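Side-chain contacts in putative alpha-N-acetylgalactosaminidase (Bacillus halodurans C-125, PDB 3CC1), which probably hydrolyses terminal alpha-linked N-acetylgalactosamine from glycoconjugates: residues A[35-40]-A[322-327]; A[80-85]-A[94-99]; A[114-119]-A[142-147]; A[249-254]-A[353-358]; A[310-315]-A[345-350]. All coordinates share one frame; numbering follows the deposited sequence.

Contact 1: residues A[35-40]-A[322-327]; sequences AEYMAN and RDNDEW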
# COMPACT_ATOMS: atom_id res chain seq x y z
N ALA A 35 -23.04 33.64 13.49
CA ALA A 35 -23.14 33.62 14.95
C ALA A 35 -24.62 33.70 15.37
O ALA A 35 -25.07 32.97 16.25
CB ALA A 35 -22.34 34.74 15.56
N GLU A 36 -25.35 34.58 14.70
CA GLU A 36 -26.78 34.74 14.99
C GLU A 36 -27.55 33.49 14.63
O GLU A 36 -28.42 33.05 15.36
CB GLU A 36 -27.37 35.96 14.28
CG GLU A 36 -26.93 37.26 14.95
CD GLU A 36 -27.15 38.52 14.08
OE1 GLU A 36 -27.72 38.39 12.97
OE2 GLU A 36 -26.73 39.62 14.51
N TYR A 37 -27.21 32.88 13.51
CA TYR A 37 -27.88 31.65 13.11
C TYR A 37 -27.60 30.60 14.16
O TYR A 37 -28.50 29.93 14.62
CB TYR A 37 -27.43 31.19 11.75
CG TYR A 37 -28.15 29.95 11.24
CD1 TYR A 37 -27.76 28.68 11.64
CD2 TYR A 37 -29.16 30.06 10.32
CE1 TYR A 37 -28.39 27.57 11.17
CE2 TYR A 37 -29.82 28.93 9.84
CZ TYR A 37 -29.42 27.70 10.26
OH TYR A 37 -30.02 26.60 9.76
N MSE A 38 -26.35 30.46 14.54
CA MSE A 38 -25.98 29.44 15.49
C MSE A 38 -26.73 29.64 16.81
O MSE A 38 -27.18 28.69 17.45
CB MSE A 38 -24.49 29.47 15.76
CG MSE A 38 -24.05 28.38 16.73
SE MSE A 38 -22.10 28.35 16.96
CE MSE A 38 -21.69 27.77 15.23
N ALA A 39 -26.86 30.89 17.20
CA ALA A 39 -27.49 31.23 18.46
C ALA A 39 -28.96 30.84 18.38
O ALA A 39 -29.55 30.37 19.34
CB ALA A 39 -27.38 32.75 18.72
N ASN A 40 -29.54 31.03 17.21
CA ASN A 40 -30.98 30.84 17.05
C ASN A 40 -31.37 29.38 16.84
O ASN A 40 -32.44 28.97 17.23
CB ASN A 40 -31.50 31.67 15.89
CG ASN A 40 -31.59 33.17 16.24
OD1 ASN A 40 -31.89 33.54 17.38
ND2 ASN A 40 -31.38 34.03 15.25
N ARG A 322 -26.47 30.46 7.11
CA ARG A 322 -27.70 31.18 6.83
C ARG A 322 -28.37 30.62 5.60
O ARG A 322 -29.57 30.80 5.42
CB ARG A 322 -27.49 32.69 6.68
CG ARG A 322 -27.37 33.42 8.00
CD ARG A 322 -26.82 34.81 7.83
NE ARG A 322 -25.48 34.81 7.25
CZ ARG A 322 -24.87 35.90 6.80
NH1 ARG A 322 -25.44 37.07 6.93
NH2 ARG A 322 -23.66 35.84 6.27
N ASP A 323 -27.61 29.91 4.78
CA ASP A 323 -28.16 29.35 3.55
C ASP A 323 -28.55 27.88 3.68
O ASP A 323 -28.83 27.21 2.70
CB ASP A 323 -27.16 29.50 2.41
CG ASP A 323 -26.97 30.93 2.00
OD1 ASP A 323 -27.89 31.72 2.25
OD2 ASP A 323 -25.91 31.27 1.45
N ASN A 324 -28.54 27.36 4.91
CA ASN A 324 -28.86 25.95 5.14
C ASN A 324 -30.26 25.59 4.60
O ASN A 324 -31.17 26.42 4.59
CB ASN A 324 -28.89 25.61 6.63
CG ASN A 324 -27.53 25.32 7.21
OD1 ASN A 324 -26.53 25.23 6.48
ND2 ASN A 324 -27.48 25.13 8.53
N ASP A 325 -30.42 24.36 4.16
CA ASP A 325 -31.76 23.82 3.91
C ASP A 325 -32.15 22.94 5.06
O ASP A 325 -31.39 22.77 6.01
CB ASP A 325 -31.85 23.04 2.60
CG ASP A 325 -30.78 21.95 2.46
OD1 ASP A 325 -29.97 21.71 3.39
OD2 ASP A 325 -30.77 21.31 1.39
N GLU A 326 -33.33 22.35 4.98
CA GLU A 326 -33.84 21.54 6.07
C GLU A 326 -32.94 20.32 6.25
O GLU A 326 -32.57 19.94 7.38
CB GLU A 326 -35.32 21.16 5.83
CG GLU A 326 -35.88 20.14 6.78
N TRP A 327 -32.53 19.71 5.15
CA TRP A 327 -31.62 18.57 5.23
C TRP A 327 -30.35 18.92 6.02
O TRP A 327 -29.95 18.20 6.93
CB TRP A 327 -31.23 18.04 3.82
CG TRP A 327 -30.03 17.14 3.86
CD1 TRP A 327 -28.73 17.50 3.65
CD2 TRP A 327 -30.00 15.74 4.15
NE1 TRP A 327 -27.91 16.43 3.79
CE2 TRP A 327 -28.66 15.34 4.10
CE3 TRP A 327 -30.98 14.80 4.46
CZ2 TRP A 327 -28.26 14.03 4.34
CZ3 TRP A 327 -30.59 13.50 4.71
CH2 TRP A 327 -29.24 13.12 4.64
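Y37 reaches from helix 28-41 across the chain that leads into helix 326-332, and carries nearly all of this contact. With CG anti to the backbone N (chi1 -177°), the phenol extends away from its own helix and lies along residues 322-324. The closer-packed part is here: CD2 of Y37 sits 3.9 Å from CA of R322, the backbone N of R322 lies over one ring face, and L321 and L329 add apolar packing. At the far end of the ring, ND2 of N324 donates to OH of Y37 at 3.2 Å, a bent bond with an N-H...O angle of 146°. The amide plane of N324 stands almost perpendicular to the ring, and the hydroxyl is tilted 22° out of that plane. Toward solvent the contact loosens. The R322 side chain turns outward, its CG no nearer than 4.4 Å to CB of Y37, and its guanidinium pairs with E320 and E29 instead. This barrel-domain surface packing joins helix 28-41 to the 3-10 turn and loop leading into helix 326-332. With one long, bent amide-to-phenol bond and no ion pair across the segments, cohesion probably rests more on the ring face packed against the R322 backbone than on polar attraction.

Contact 2: residues A[80-85]-A[94-99]; sequences LLPATN and AGFKPL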
# COMPACT_ATOMS: atom_id res chain seq x y z
N LEU A 80 0.02 41.06 14.88
CA LEU A 80 -0.94 41.19 13.81
C LEU A 80 -2.33 41.59 14.36
O LEU A 80 -2.73 41.20 15.45
CB LEU A 80 -0.99 39.92 12.96
CG LEU A 80 0.27 39.51 12.19
CD1 LEU A 80 0.15 38.06 11.70
CD2 LEU A 80 0.46 40.51 11.05
N LEU A 81 -3.01 42.42 13.58
CA LEU A 81 -4.29 43.06 13.92
C LEU A 81 -5.32 42.83 12.83
O LEU A 81 -4.96 42.56 11.68
CB LEU A 81 -4.09 44.59 14.11
CG LEU A 81 -3.02 45.11 15.08
CD1 LEU A 81 -2.97 46.67 15.02
CD2 LEU A 81 -3.27 44.61 16.47
N PRO A 82 -6.62 42.90 13.18
CA PRO A 82 -7.68 42.75 12.18
C PRO A 82 -7.67 43.77 11.01
O PRO A 82 -7.50 44.94 11.19
CB PRO A 82 -8.98 42.85 13.02
CG PRO A 82 -8.55 42.63 14.42
CD PRO A 82 -7.15 43.12 14.53
N ALA A 83 -7.87 43.26 9.80
CA ALA A 83 -8.04 44.10 8.62
C ALA A 83 -9.31 44.93 8.82
O ALA A 83 -10.41 44.39 8.86
CB ALA A 83 -8.11 43.23 7.34
N THR A 84 -9.14 46.23 8.95
CA THR A 84 -10.25 47.13 9.28
C THR A 84 -11.27 47.34 8.15
O THR A 84 -12.36 47.75 8.42
CB THR A 84 -9.76 48.47 9.81
OG1 THR A 84 -8.81 49.02 8.90
CG2 THR A 84 -9.13 48.29 11.22
N ASN A 85 -10.94 47.00 6.91
CA ASN A 85 -11.95 47.01 5.84
C ASN A 85 -12.96 45.88 6.06
O ASN A 85 -14.17 46.05 5.87
CB ASN A 85 -11.28 46.88 4.46
CG ASN A 85 -10.41 45.62 4.32
OD1 ASN A 85 -9.67 45.26 5.22
ND2 ASN A 85 -10.50 44.96 3.18
N ALA A 94 -9.64 48.95 18.88
CA ALA A 94 -10.61 48.02 19.48
C ALA A 94 -10.26 46.54 19.24
O ALA A 94 -10.54 45.64 20.07
CB ALA A 94 -12.03 48.37 18.96
N GLY A 95 -9.60 46.27 18.12
CA GLY A 95 -9.25 44.90 17.76
C GLY A 95 -10.51 44.06 17.65
O GLY A 95 -11.56 44.54 17.24
N PHE A 96 -10.40 42.81 18.07
CA PHE A 96 -11.53 41.89 18.00
C PHE A 96 -12.45 42.00 19.24
O PHE A 96 -13.38 41.24 19.37
CB PHE A 96 -11.05 40.44 17.85
CG PHE A 96 -10.75 40.02 16.42
CD1 PHE A 96 -11.59 40.35 15.39
CD2 PHE A 96 -9.63 39.23 16.14
CE1 PHE A 96 -11.33 39.92 14.10
CE2 PHE A 96 -9.36 38.81 14.84
CZ PHE A 96 -10.22 39.16 13.83
N LYS A 97 -12.21 42.94 20.13
CA LYS A 97 -13.01 43.01 21.38
C LYS A 97 -14.51 43.23 21.08
O LYS A 97 -15.33 42.56 21.63
CB LYS A 97 -12.45 44.03 22.36
CG LYS A 97 -13.17 44.08 23.76
CD LYS A 97 -13.20 42.72 24.41
CE LYS A 97 -13.65 42.74 25.90
NZ LYS A 97 -13.65 41.28 26.43
N PRO A 98 -14.87 44.14 20.17
CA PRO A 98 -16.29 44.33 19.91
C PRO A 98 -16.97 43.09 19.31
O PRO A 98 -18.11 42.78 19.62
CB PRO A 98 -16.32 45.52 18.95
CG PRO A 98 -15.06 46.26 19.24
CD PRO A 98 -14.05 45.21 19.58
N LEU A 99 -16.26 42.40 18.45
CA LEU A 99 -16.80 41.23 17.77
C LEU A 99 -16.99 40.09 18.77
O LEU A 99 -18.03 39.49 18.78
CB LEU A 99 -15.88 40.81 16.60
CG LEU A 99 -16.31 39.62 15.74
CD1 LEU A 99 -17.75 39.76 15.23
CD2 LEU A 99 -15.34 39.45 14.60
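P82 presses the CB-CG edge of its ring onto one face of F96, a CH-pi contact with almost perfect centring. CG of P82 stands 3.7 Å from the centroid of the F96 ring and only 2° off the ring normal, so all six aromatic carbons lie at nearly the same distance from it. CB of P82 gives a second, off-centre touch, 3.9 Å from CE1 of F96. The same CG also rests 4.0 Å from the carbonyl carbon of G95, which places the proline against both the aromatic ring and the backbone just before it.

Behind this first shell, the turn sets the direction of the phenyl group. A94 to K97 form a type II' beta turn, closed by K97 N to A94 O at 3.2 Å, with G95 at positive phi (59°). F96 follows in this turn, directly before helix 97-105, and its CG lies opposite the carbonyl carbon (chi1 -84°), which carries the ring over to the proline. On the other segment, A83 is tied by backbone hydrogen bonding to W56, fixing the loop beside P82.

Further out, F87, F110 and W176 meet F96 edge-to-face, W56 meets it at an inclined angle, and I112 of strand 109-115 packs against it. The phenylalanine is thus the hub of an aromatic cluster that joins the long loop after strand 49-52 to the start of the next barrel helix. The chemistry across the two segments is wholly apolar: mainly dispersion in a buried setting, with a small electrostatic contribution from the CG C-H facing the pi cloud.

Contact 3: residues A[114-119]-A[142-147]; sequences IMRGIP and TNSICP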
# COMPACT_ATOMS: atom_id res chain seq x y z
N ILE A 114 -4.22 31.42 14.06
CA ILE A 114 -3.02 32.16 13.85
C ILE A 114 -1.99 31.25 13.15
O ILE A 114 -2.09 30.03 13.23
CB ILE A 114 -2.48 32.73 15.18
CG1 ILE A 114 -1.93 31.62 16.07
CG2 ILE A 114 -3.60 33.53 15.90
CD1 ILE A 114 -1.31 32.10 17.37
N MSE A 115 -1.01 31.87 12.49
CA MSE A 115 0.16 31.21 11.95
C MSE A 115 1.28 31.24 12.98
O MSE A 115 1.49 32.22 13.72
CB MSE A 115 0.65 31.94 10.70
CG MSE A 115 -0.39 31.99 9.59
SE MSE A 115 -0.64 30.28 8.71
CE MSE A 115 1.21 29.94 8.14
N ARG A 116 1.96 30.12 13.09
CA ARG A 116 3.15 30.02 13.89
C ARG A 116 4.13 31.11 13.51
O ARG A 116 4.35 31.37 12.32
CB ARG A 116 3.82 28.68 13.62
CG ARG A 116 5.14 28.47 14.34
CD ARG A 116 5.85 27.20 13.83
NE ARG A 116 6.23 27.29 12.43
CZ ARG A 116 7.44 27.65 12.00
NH1 ARG A 116 8.38 28.00 12.84
NH2 ARG A 116 7.70 27.70 10.71
N GLY A 117 4.77 31.68 14.53
CA GLY A 117 5.92 32.58 14.35
C GLY A 117 5.64 34.05 14.57
O GLY A 117 4.75 34.46 15.34
N ILE A 118 6.42 34.85 13.86
CA ILE A 118 6.39 36.28 13.99
C ILE A 118 6.39 36.86 12.57
O ILE A 118 7.03 36.33 11.69
CB ILE A 118 7.66 36.77 14.77
CG1 ILE A 118 7.60 38.27 15.03
CG2 ILE A 118 8.96 36.39 14.02
CD1 ILE A 118 8.66 38.78 16.03
N PRO A 119 5.66 37.95 12.33
CA PRO A 119 5.53 38.33 10.94
C PRO A 119 6.85 38.74 10.32
O PRO A 119 7.67 39.35 10.96
CB PRO A 119 4.58 39.53 11.00
CG PRO A 119 3.76 39.28 12.23
CD PRO A 119 4.74 38.72 13.21
N THR A 142 15.00 33.18 10.70
CA THR A 142 14.59 33.49 9.33
C THR A 142 14.75 32.30 8.36
O THR A 142 14.23 32.33 7.25
CB THR A 142 15.28 34.75 8.80
OG1 THR A 142 16.68 34.55 8.86
CG2 THR A 142 14.90 35.97 9.63
N ASN A 143 15.44 31.26 8.80
CA ASN A 143 15.56 30.05 8.00
C ASN A 143 14.41 29.09 8.27
O ASN A 143 14.34 28.02 7.68
CB ASN A 143 16.91 29.34 8.25
CG ASN A 143 17.00 28.68 9.62
OD1 ASN A 143 16.14 28.87 10.49
ND2 ASN A 143 18.06 27.91 9.82
N SER A 144 13.52 29.49 9.18
CA SER A 144 12.29 28.73 9.47
C SER A 144 11.12 29.43 8.78
O SER A 144 10.66 30.48 9.21
CB SER A 144 12.04 28.66 10.97
OG SER A 144 10.86 27.94 11.25
N ILE A 145 10.69 28.89 7.66
CA ILE A 145 9.59 29.50 6.95
C ILE A 145 8.48 28.47 6.75
O ILE A 145 8.67 27.30 6.99
CB ILE A 145 10.03 30.04 5.59
CG1 ILE A 145 10.53 28.92 4.76
CG2 ILE A 145 11.16 31.08 5.71
CD1 ILE A 145 10.11 29.05 3.42
N CYS A 146 7.34 28.93 6.29
CA CYS A 146 6.22 28.07 6.02
C CYS A 146 6.14 27.95 4.52
O CYS A 146 6.15 28.97 3.84
CB CYS A 146 4.92 28.66 6.55
SG CYS A 146 3.47 27.72 6.01
N PRO A 147 6.15 26.71 3.98
CA PRO A 147 6.23 26.62 2.53
C PRO A 147 4.96 27.00 1.80
O PRO A 147 5.03 27.20 0.63
CB PRO A 147 6.55 25.14 2.28
CG PRO A 147 6.18 24.46 3.47
CD PRO A 147 6.35 25.39 4.59
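R116 leaves the chain with CG anti to its N and stays extended until a bend at chi3 (64°), which swings the guanidinium across to S144. S144 OG, anti to its own N, faces the arginine. The setting is the end of strand 109-115, one of the parallel strands of the TIM-barrel domain, where the chain passes into the short strand 118-119 and faces the loop between strands 140-141 and 152-155.

R116 grips a single oxygen with both terminal nitrogens: NH1 to OG of S144 is 2.9 Å, and NH2 to the same OG is 3.2 Å. OG lies close to the guanidinium plane, but both bonds are bent, at 149° and 137°. The stronger partners are outside the two segments, since NH1 makes a salt bridge to E198 and NH2 another to D185. These two salt bridges probably fix the orientation of the guanidinium, so that E198 and D185 position the arginine that grips S144. D184, the residue before D185, bonds through its backbone to R116, tying the site to neighbouring strand 180-184.

The 142-147 loop also borders a subunit interface, where I145 packs on I239 of the second subunit. Alongside the polar grip runs an apolar one: the curled selenomethionine M115 brings its methyl CE to 3.8 Å from SG of C146.

Contact 4: residues A[249-254]-A[353-358]; sequences LLYQMF and EEDKVA. With SO4 (sulfate ion), chain F.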
# COMPACT_ATOMS: atom_id res chain seq x y z
N LEU A 249 -10.87 12.31 -0.71
CA LEU A 249 -10.38 12.72 0.62
C LEU A 249 -11.12 12.02 1.76
O LEU A 249 -10.54 11.66 2.80
CB LEU A 249 -10.46 14.23 0.76
CG LEU A 249 -9.67 15.03 -0.31
CD1 LEU A 249 -10.07 16.49 -0.21
CD2 LEU A 249 -8.20 14.82 -0.07
N LEU A 250 -12.44 11.88 1.61
CA LEU A 250 -13.22 11.18 2.67
C LEU A 250 -12.79 9.71 2.75
O LEU A 250 -12.49 9.18 3.84
CB LEU A 250 -14.73 11.33 2.40
CG LEU A 250 -15.70 10.74 3.41
CD1 LEU A 250 -15.35 11.04 4.89
CD2 LEU A 250 -17.16 11.21 3.05
N TYR A 251 -12.70 9.07 1.60
CA TYR A 251 -12.22 7.70 1.53
C TYR A 251 -10.88 7.57 2.26
O TYR A 251 -10.71 6.68 3.07
CB TYR A 251 -12.01 7.24 0.10
CG TYR A 251 -11.49 5.84 -0.01
CD1 TYR A 251 -12.34 4.77 -0.03
CD2 TYR A 251 -10.13 5.59 -0.13
CE1 TYR A 251 -11.88 3.48 -0.14
CE2 TYR A 251 -9.65 4.32 -0.26
CZ TYR A 251 -10.53 3.25 -0.25
OH TYR A 251 -10.11 1.93 -0.37
N GLN A 252 -9.94 8.45 1.95
CA GLN A 252 -8.60 8.34 2.56
C GLN A 252 -8.59 8.59 4.04
O GLN A 252 -7.77 8.01 4.77
CB GLN A 252 -7.59 9.25 1.88
CG GLN A 252 -7.31 8.93 0.42
CD GLN A 252 -6.43 9.99 -0.19
OE1 GLN A 252 -5.23 9.99 0.04
NE2 GLN A 252 -7.01 10.90 -0.95
N MSE A 253 -9.53 9.41 4.51
CA MSE A 253 -9.63 9.73 5.95
C MSE A 253 -9.82 8.48 6.78
O MSE A 253 -9.34 8.40 7.90
CB MSE A 253 -10.70 10.81 6.24
CG MSE A 253 -10.49 11.56 7.59
SE MSE A 253 -8.78 12.46 7.71
CE MSE A 253 -8.87 13.40 6.10
N PHE A 254 -10.53 7.48 6.23
CA PHE A 254 -10.80 6.25 6.97
C PHE A 254 -9.52 5.55 7.32
O PHE A 254 -9.30 5.20 8.49
CB PHE A 254 -11.82 5.33 6.25
CG PHE A 254 -13.23 5.79 6.41
CD1 PHE A 254 -13.75 6.78 5.58
CD2 PHE A 254 -14.04 5.27 7.41
CE1 PHE A 254 -15.04 7.24 5.75
CE2 PHE A 254 -15.31 5.71 7.59
CZ PHE A 254 -15.84 6.68 6.76
N GLU A 353 -12.15 -4.81 6.12
CA GLU A 353 -11.98 -5.90 5.20
C GLU A 353 -12.56 -5.51 3.87
O GLU A 353 -13.75 -5.27 3.73
CB GLU A 353 -12.63 -7.14 5.81
CG GLU A 353 -12.07 -8.42 5.34
CD GLU A 353 -12.64 -9.63 6.02
OE1 GLU A 353 -12.15 -9.99 7.12
OE2 GLU A 353 -13.56 -10.27 5.43
N GLU A 354 -11.69 -5.39 2.89
CA GLU A 354 -12.12 -5.10 1.50
C GLU A 354 -13.17 -3.99 1.43
O GLU A 354 -14.30 -4.18 0.91
CB GLU A 354 -12.67 -6.38 0.85
CG GLU A 354 -11.91 -7.69 1.30
CD GLU A 354 -12.40 -8.98 0.63
OE1 GLU A 354 -12.13 -9.17 -0.58
OE2 GLU A 354 -13.03 -9.81 1.32
N ASP A 355 -12.76 -2.82 1.95
CA ASP A 355 -13.53 -1.57 1.95
C ASP A 355 -14.79 -1.60 2.82
O ASP A 355 -15.61 -0.70 2.76
CB ASP A 355 -13.87 -1.10 0.53
CG ASP A 355 -12.71 -0.32 -0.15
OD1 ASP A 355 -11.71 0.09 0.49
OD2 ASP A 355 -12.85 -0.11 -1.37
N LYS A 356 -14.95 -2.64 3.61
CA LYS A 356 -16.01 -2.70 4.60
C LYS A 356 -15.33 -2.35 5.95
O LYS A 356 -14.36 -2.98 6.33
CB LYS A 356 -16.64 -4.10 4.64
CG LYS A 356 -17.21 -4.54 3.30
CD LYS A 356 -17.75 -5.91 3.35
CE LYS A 356 -16.67 -6.95 3.11
NZ LYS A 356 -17.32 -8.29 3.25
N VAL A 357 -15.84 -1.34 6.64
CA VAL A 357 -15.23 -0.84 7.84
C VAL A 357 -16.24 -0.75 8.98
O VAL A 357 -17.40 -0.42 8.77
CB VAL A 357 -14.61 0.59 7.62
CG1 VAL A 357 -13.92 1.08 8.88
CG2 VAL A 357 -13.67 0.59 6.40
N ALA A 358 -15.78 -1.06 10.18
CA ALA A 358 -16.61 -0.97 11.42
C ALA A 358 -15.83 -0.23 12.51
O ALA A 358 -14.61 -0.37 12.59
CB ALA A 358 -17.04 -2.39 11.89
S SO4 F . -8.00 -5.87 2.98
O1 SO4 F . -6.96 -6.13 3.99
O2 SO4 F . -8.51 -4.50 3.07
O3 SO4 F . -9.09 -6.82 3.26
O4 SO4 F . -7.46 -6.05 1.63
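Y251 meets D355 at about a right angle, with the phenol ring and carboxylate planes 84° apart. The pair joins helix 247-262 of the TIM-barrel domain to the beta hairpin that opens the C-terminal beta sandwich. The carboxylate approaches at the ring edge, near the ring plane, and OH of Y251 donates to OD1 of D355 at 2.6 Å, using the syn lone pair of that oxygen. With CG anti to the backbone N (chi1 178°), the tyrosine carries its hydroxyl from the helix over to the turn. D355 lies in a type I' turn, E353 to K356, that links strand 345-353 to strand 356-362. Its carboxylate has further partners: OD1 also pairs with R352, and OD2 accepts from H376, so the group is anchored from several directions and its negative charge is probably stabilised.

One helical turn on, F254 points at V357 on the adjoining strand. Its ring approaches the valine obliquely and loosely, CD2 of F254 lying 4.4 Å from CG1 of V357, while F373 meets it edge-to-face. At the tip of the same turn a sulfate, probably from the crystallisation liquor, bridges to F230 of the third subunit and accepts a bond from E354 N to its O3 at 3.0 Å.

Contact 5: residues A[310-315]-A[345-350]; sequences ICHSPL and VLNRFV. Unlike the reference sequence in segment 310-315: H312 (reference Arg).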
# COMPACT_ATOMS: atom_id res chain seq x y z
N ILE A 310 -17.90 9.15 15.77
CA ILE A 310 -17.44 7.96 16.49
C ILE A 310 -15.99 8.09 16.92
O ILE A 310 -15.58 7.45 17.88
CB ILE A 310 -17.65 6.68 15.64
CG1 ILE A 310 -17.73 5.43 16.54
CG2 ILE A 310 -16.53 6.53 14.60
CD1 ILE A 310 -19.11 5.06 16.93
N CYS A 311 -15.20 8.96 16.27
CA CYS A 311 -13.81 9.12 16.72
C CYS A 311 -13.53 10.39 17.57
O CYS A 311 -12.39 10.64 17.98
CB CYS A 311 -12.84 8.95 15.55
SG CYS A 311 -12.66 10.37 14.57
N HIS A 312 -14.58 11.14 17.90
CA HIS A 312 -14.46 12.37 18.73
C HIS A 312 -13.71 13.50 18.01
O HIS A 312 -12.98 14.25 18.63
CB HIS A 312 -13.74 12.08 20.05
CG HIS A 312 -14.54 11.26 21.03
ND1 HIS A 312 -15.83 11.58 21.39
CD2 HIS A 312 -14.20 10.18 21.77
CE1 HIS A 312 -16.26 10.73 22.29
NE2 HIS A 312 -15.28 9.88 22.56
N SER A 313 -13.90 13.64 16.71
CA SER A 313 -13.33 14.77 16.01
C SER A 313 -14.07 16.06 16.43
O SER A 313 -15.32 16.04 16.61
CB SER A 313 -13.45 14.57 14.49
OG SER A 313 -12.81 15.62 13.75
N PRO A 314 -13.34 17.18 16.55
CA PRO A 314 -14.08 18.44 16.55
C PRO A 314 -15.03 18.51 15.38
O PRO A 314 -14.76 17.95 14.34
CB PRO A 314 -13.00 19.52 16.42
CG PRO A 314 -11.75 18.87 16.77
CD PRO A 314 -11.89 17.39 16.58
N LEU A 315 -16.15 19.18 15.59
CA LEU A 315 -17.18 19.37 14.58
C LEU A 315 -17.22 20.85 14.25
O LEU A 315 -17.85 21.63 14.96
CB LEU A 315 -18.56 18.91 15.12
CG LEU A 315 -18.67 17.42 15.50
CD1 LEU A 315 -20.15 17.03 15.96
CD2 LEU A 315 -18.17 16.49 14.38
N VAL A 345 -17.50 6.83 25.05
CA VAL A 345 -16.18 6.39 25.47
C VAL A 345 -15.79 5.08 24.80
O VAL A 345 -16.58 4.47 24.11
CB VAL A 345 -16.13 6.25 27.02
CG1 VAL A 345 -16.34 7.61 27.68
CG2 VAL A 345 -17.17 5.17 27.51
N LEU A 346 -14.55 4.67 24.97
CA LEU A 346 -14.07 3.39 24.42
C LEU A 346 -14.09 3.36 22.89
O LEU A 346 -14.14 2.32 22.24
CB LEU A 346 -14.90 2.25 25.01
CG LEU A 346 -14.71 2.00 26.51
CD1 LEU A 346 -15.69 0.91 26.96
CD2 LEU A 346 -13.25 1.69 26.90
N ASN A 347 -14.04 4.55 22.32
CA ASN A 347 -14.07 4.77 20.86
C ASN A 347 -12.95 4.03 20.17
O ASN A 347 -11.79 4.20 20.51
CB ASN A 347 -14.00 6.25 20.56
CG ASN A 347 -15.05 7.02 21.30
OD1 ASN A 347 -14.95 7.18 22.51
ND2 ASN A 347 -16.13 7.42 20.60
N ARG A 348 -13.32 3.17 19.24
CA ARG A 348 -12.37 2.18 18.72
C ARG A 348 -12.70 1.65 17.34
O ARG A 348 -13.86 1.51 16.94
CB ARG A 348 -12.23 1.01 19.70
CG ARG A 348 -13.49 0.14 19.85
CD ARG A 348 -13.37 -0.69 21.12
NE ARG A 348 -14.54 -1.52 21.38
CZ ARG A 348 -15.66 -1.09 21.91
NH1 ARG A 348 -15.83 0.18 22.20
NH2 ARG A 348 -16.63 -1.94 22.13
N PHE A 349 -11.63 1.41 16.61
CA PHE A 349 -11.66 0.78 15.30
C PHE A 349 -11.94 -0.73 15.49
O PHE A 349 -11.29 -1.35 16.29
CB PHE A 349 -10.33 1.05 14.59
CG PHE A 349 -10.13 0.28 13.31
CD1 PHE A 349 -10.93 0.47 12.23
CD2 PHE A 349 -9.12 -0.64 13.21
CE1 PHE A 349 -10.74 -0.24 11.07
CE2 PHE A 349 -8.93 -1.35 12.04
CZ PHE A 349 -9.77 -1.15 10.98
N VAL A 350 -12.92 -1.31 14.77
CA VAL A 350 -13.28 -2.74 14.96
C VAL A 350 -12.72 -3.63 13.84
O VAL A 350 -12.06 -4.64 14.11
CB VAL A 350 -14.83 -2.91 15.14
CG1 VAL A 350 -15.23 -4.37 15.15
CG2 VAL A 350 -15.29 -2.18 16.41
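Just past helix 298-310, H312 takes positive phi in a Schellman motif, and the following loop runs past N347, just after the chain turns a corner at L346. The contact thus joins the last helix-to-strand connection of the TIM barrel, leading to strand 315-317, with strand 345-353 of the C-terminal sandwich, outermost in its sheet within this chain.

N347 is the side chain that bridges them. Its CG lies opposite the carbonyl carbon, which turns the amide toward the helix end. There ND2 of N347 donates to O of I310 at 2.8 Å, and the N-H...O angle is 154°. The donor comes from above the carbonyl plane, not along a lone pair. ND2 of N347 also bonds to OG of S344, so the amide nitrogen is held from two sites, and its orientation is fixed by them.

The imidazole of H312 crosses the amide at about a right angle, their planes 56° apart, with ND2 lying over one ring face, offset toward the rim. H312 is a departure from the reference sequence, which has arginine here. Its firm polar partner is O of N341, bonded through ND1; the bond from NE2 to the asparagine is weak, and NE2 of H312 also bonds weakly to the backbone O of S344. The helix end is packed further by I310 against W359 and I340.

On the other side of the strand, NH1 of R348 donates to O of L346, while NE forms a salt bridge with E3 of the fourth subunit. NE2 of H312 meets OD1 of N347 at 2.7 Å, but at a strongly bent 117°.

Overall arrangement
Contacts 4 and 5 tie the TIM-barrel domain to the C-terminal sandwich through neighbouring strands 345-353 and 356-362: their centres are 15 Å apart, A358 O lies 2.9 Å from V350 N in a probable hydrogen bond, and both border the fourth subunit. The same sheet, through strands 368-374, 395-399 and 424-431, supplies Y369, F398, K428 and S430 to the pocket of the bound hexaoxaicosanediol, completed by G336 and E367. Contacts 2 and 3 belong to the barrel and touch where L80 CG packs 3.5 Å from P119 CG. Contact 1 encloses both along the chain, its centre about 25 Å from that of contact 2. Contact 2 is farthest from contact 4, about 42 Å between centres.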